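Local coordinates for protein glycosyltransferase (Streptomyces viridochromogenes, PDB 2IUY) that probably transfers a sugar from a UDP-activated donor with retention of configuration, as a family GT4 enzyme of avilamycin A biosynthesis, at residues A7-P12 with V88-G93. Residues are numbered along the deposited sequence; the frame is centred on the assembly and turned at random.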
ATOM      1  N   ALA A   7      -8.729  -0.506 -17.903  1.00  8.90           N
ATOM      2  CA  ALA A   7      -9.723  -0.206 -16.882  1.00  9.51           C
ATOM      3  C   ALA A   7      -9.142  -0.642 -15.556  1.00 10.73           C
ATOM      4  O   ALA A   7      -8.897  -1.837 -15.366  1.00 11.31           O
ATOM      5  CB  ALA A   7     -11.019  -0.936 -17.162  1.00  8.47           C
ATOM      6  N   LEU A   8      -8.882   0.336 -14.667  1.00 11.15           N
ATOM      7  CA  LEU A   8      -8.311   0.102 -13.337  1.00 11.18           C
ATOM      8  C   LEU A   8      -9.429   0.200 -12.357  1.00 11.58           C
ATOM      9  O   LEU A   8     -10.012   1.272 -12.266  1.00 11.29           O
ATOM     10  CB  LEU A   8      -7.308   1.185 -12.929  1.00 11.53           C
ATOM     11  CG  LEU A   8      -5.863   1.127 -13.376  1.00 12.35           C
ATOM     12  CD1 LEU A   8      -5.102   2.360 -12.748  1.00  8.62           C
ATOM     13  CD2 LEU A   8      -5.236  -0.259 -13.039  1.00  9.41           C
ATOM     14  N   VAL A   9      -9.697  -0.878 -11.601  1.00 10.92           N
ATOM     15  CA  VAL A   9     -10.869  -0.920 -10.741  1.00 10.90           C
ATOM     16  C   VAL A   9     -10.363  -0.787  -9.352  1.00 11.32           C
ATOM     17  O   VAL A   9      -9.726  -1.700  -8.813  1.00 11.80           O
ATOM     18  CB  VAL A   9     -11.761  -2.245 -10.891  1.00 11.69           C
ATOM     19  CG1 VAL A   9     -13.132  -2.041 -10.231  1.00  9.36           C
ATOM     20  CG2 VAL A   9     -11.999  -2.595 -12.373  1.00  9.64           C
ATOM     21  N   ASN A  10     -10.621   0.387  -8.779  1.00 11.21           N
ATOM     22  CA  ASN A  10     -10.337   0.666  -7.390  1.00 10.10           C
ATOM     23  C   ASN A  10     -11.374  -0.045  -6.562  1.00  9.93           C
ATOM     24  O   ASN A  10     -12.483  -0.311  -7.046  1.00  9.06           O
ATOM     25  CB  ASN A  10     -10.475   2.180  -7.136  1.00  9.49           C
ATOM     26  CG  ASN A  10     -10.197   2.560  -5.708  1.00  9.07           C
ATOM     27  OD1 ASN A  10      -9.195   2.136  -5.135  1.00 10.34           O
ATOM     28  ND2 ASN A  10     -11.056   3.393  -5.128  1.00  7.25           N
ATOM     29  N   ILE A  11     -11.020  -0.300  -5.304  1.00  9.55           N
ATOM     30  CA  ILE A  11     -11.922  -0.887  -4.301  1.00  9.26           C
ATOM     31  C   ILE A  11     -12.985   0.168  -3.938  1.00  9.95           C
ATOM     32  O   ILE A  11     -12.639   1.235  -3.394  1.00 11.00           O
ATOM     33  CB  ILE A  11     -11.141  -1.341  -3.025  1.00  8.57           C
ATOM     34  CG1 ILE A  11     -12.088  -2.006  -2.022  1.00 10.43           C
ATOM     35  CG2 ILE A  11     -10.400  -0.132  -2.333  1.00 11.62           C
ATOM     36  CD1 ILE A  11     -11.353  -2.738  -0.861  1.00  8.16           C
ATOM     37  N   PRO A  12     -14.269  -0.088  -4.293  1.00 10.58           N
ATOM     38  CA  PRO A  12     -15.347   0.916  -4.025  1.00 11.08           C
ATOM     39  C   PRO A  12     -15.743   1.008  -2.532  1.00 12.28           C
ATOM     40  O   PRO A  12     -16.320   0.071  -1.977  1.00 11.37           O
ATOM     41  CB  PRO A  12     -16.525   0.455  -4.925  1.00 11.06           C
ATOM     42  CG  PRO A  12     -16.054  -0.733  -5.680  1.00 12.40           C
ATOM     43  CD  PRO A  12     -14.772  -1.277  -5.011  1.00  9.07           C
ATOM     44  N   VAL A  88      -8.961  -5.238 -18.047  1.00  8.20           N
ATOM     45  CA  VAL A  88      -9.562  -4.859 -16.768  1.00  7.34           C
ATOM     46  C   VAL A  88      -8.643  -5.344 -15.664  1.00  7.28           C
ATOM     47  O   VAL A  88      -8.440  -6.516 -15.517  1.00  7.12           O
ATOM     48  CB  VAL A  88     -10.982  -5.463 -16.587  1.00  8.00           C
ATOM     49  CG1 VAL A  88     -11.539  -5.235 -15.168  1.00  5.94           C
ATOM     50  CG2 VAL A  88     -11.932  -4.856 -17.634  1.00  6.11           C
ATOM     51  N   HIS A  89      -8.108  -4.406 -14.893  1.00  6.45           N
ATOM     52  CA  HIS A  89      -7.161  -4.672 -13.834  1.00  5.87           C
ATOM     53  C   HIS A  89      -7.812  -4.315 -12.503  1.00  6.58           C
ATOM     54  O   HIS A  89      -7.938  -3.126 -12.153  1.00  6.21           O
ATOM     55  CB  HIS A  89      -5.878  -3.851 -14.110  1.00  4.62           C
ATOM     56  CG  HIS A  89      -4.754  -4.126 -13.161  1.00  5.43           C
ATOM     57  ND1 HIS A  89      -3.509  -3.548 -13.314  1.00  6.70           N
ATOM     58  CD2 HIS A  89      -4.686  -4.875 -12.031  1.00  5.51           C
ATOM     59  CE1 HIS A  89      -2.709  -3.972 -12.347  1.00  8.39           C
ATOM     60  NE2 HIS A  89      -3.404  -4.766 -11.549  1.00  8.36           N
ATOM     61  N   ASP A  90      -8.250  -5.370 -11.804  1.00  6.96           N
ATOM     62  CA  ASP A  90      -8.976  -5.324 -10.572  1.00  7.33           C
ATOM     63  C   ASP A  90      -8.058  -5.172  -9.360  1.00  7.73           C
ATOM     64  O   ASP A  90      -7.129  -5.937  -9.155  1.00  6.35           O
ATOM     65  CB  ASP A  90      -9.915  -6.561 -10.413  1.00  7.62           C
ATOM     66  CG  ASP A  90     -10.858  -6.418  -9.203  1.00  9.54           C
ATOM     67  OD1 ASP A  90     -11.280  -5.268  -8.932  1.00  7.57           O
ATOM     68  OD2 ASP A  90     -11.127  -7.407  -8.479  1.00 11.81           O
ATOM     69  N   HIS A  91      -8.347  -4.145  -8.557  1.00  8.25           N
ATOM     70  CA  HIS A  91      -7.705  -3.948  -7.259  1.00  7.23           C
ATOM     71  C   HIS A  91      -8.688  -4.087  -6.117  1.00  7.17           C
ATOM     72  O   HIS A  91      -8.315  -3.855  -4.999  1.00  7.59           O
ATOM     73  CB  HIS A  91      -7.079  -2.540  -7.190  1.00  6.43           C
ATOM     74  CG  HIS A  91      -5.927  -2.373  -8.134  1.00  7.97           C
ATOM     75  ND1 HIS A  91      -4.619  -2.531  -7.744  1.00  4.50           N
ATOM     76  CD2 HIS A  91      -5.904  -2.133  -9.469  1.00  4.60           C
ATOM     77  CE1 HIS A  91      -3.831  -2.331  -8.785  1.00 10.39           C
ATOM     78  NE2 HIS A  91      -4.588  -2.082  -9.843  1.00  7.68           N
ATOM     79  N   SER A  92      -9.955  -4.404  -6.404  1.00  8.91           N
ATOM     80  CA  SER A  92     -11.026  -4.433  -5.389  1.00  8.86           C
ATOM     81  C   SER A  92     -11.102  -5.720  -4.548  1.00 10.92           C
ATOM     82  O   SER A  92     -11.929  -5.793  -3.654  1.00 12.00           O
ATOM     83  CB  SER A  92     -12.380  -4.267  -6.063  1.00  8.44           C
ATOM     84  OG  SER A  92     -12.734  -5.471  -6.695  1.00  5.88           O
ATOM     85  N   GLY A  93     -10.296  -6.733  -4.866  1.00 11.95           N
ATOM     86  CA  GLY A  93     -10.425  -8.050  -4.249  1.00 12.87           C
ATOM     87  C   GLY A  93     -11.608  -8.818  -4.795  1.00 13.11           C
ATOM     88  O   GLY A  93     -12.167  -9.678  -4.124  1.00 12.76           O
TER
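Ala7-Val9 and Val88-Asp90 run parallel, their axes 16° apart, joined by backbone hydrogen bonds from His89 N to Ala7 O (2.7 Å), Val9 N to His89 O and His91 N to Val9 O. On one face of the sheet, Leu8 runs alongside His89, and its CD2 methyl lies 3.7 Å from His89 ND1 and equally near His91 NE2, at the edge of that ring. NE2 of His91 also sits over the rim of one face of the His89 ring. Hydrogen bonds fix both imidazoles: His89 ND1 with Tyr332 OH and NE2 with Ser110 OG, His91 ND1 with His112 NE2. These are neighbouring central strands in the N-terminal Rossmann-like domain of a GT-B fold, and their C-terminal ends lead toward the interdomain cleft, where Gly30, a UDP-binding residue, lies about 7 Å from Ile11, side chain to side chain. The opposite face carries Val9, whose CG2 packs 3.9 Å from Val88 CG1 beneath helix 73-82. With CG anti to the backbone N (chi1 -171°), Asp90 turns OD1 to within 3.6 Å of Val9 CB. That oxygen accepts twice from Ser92, from N above the carboxylate plane in an Asx turn and from OG through its syn lone pair.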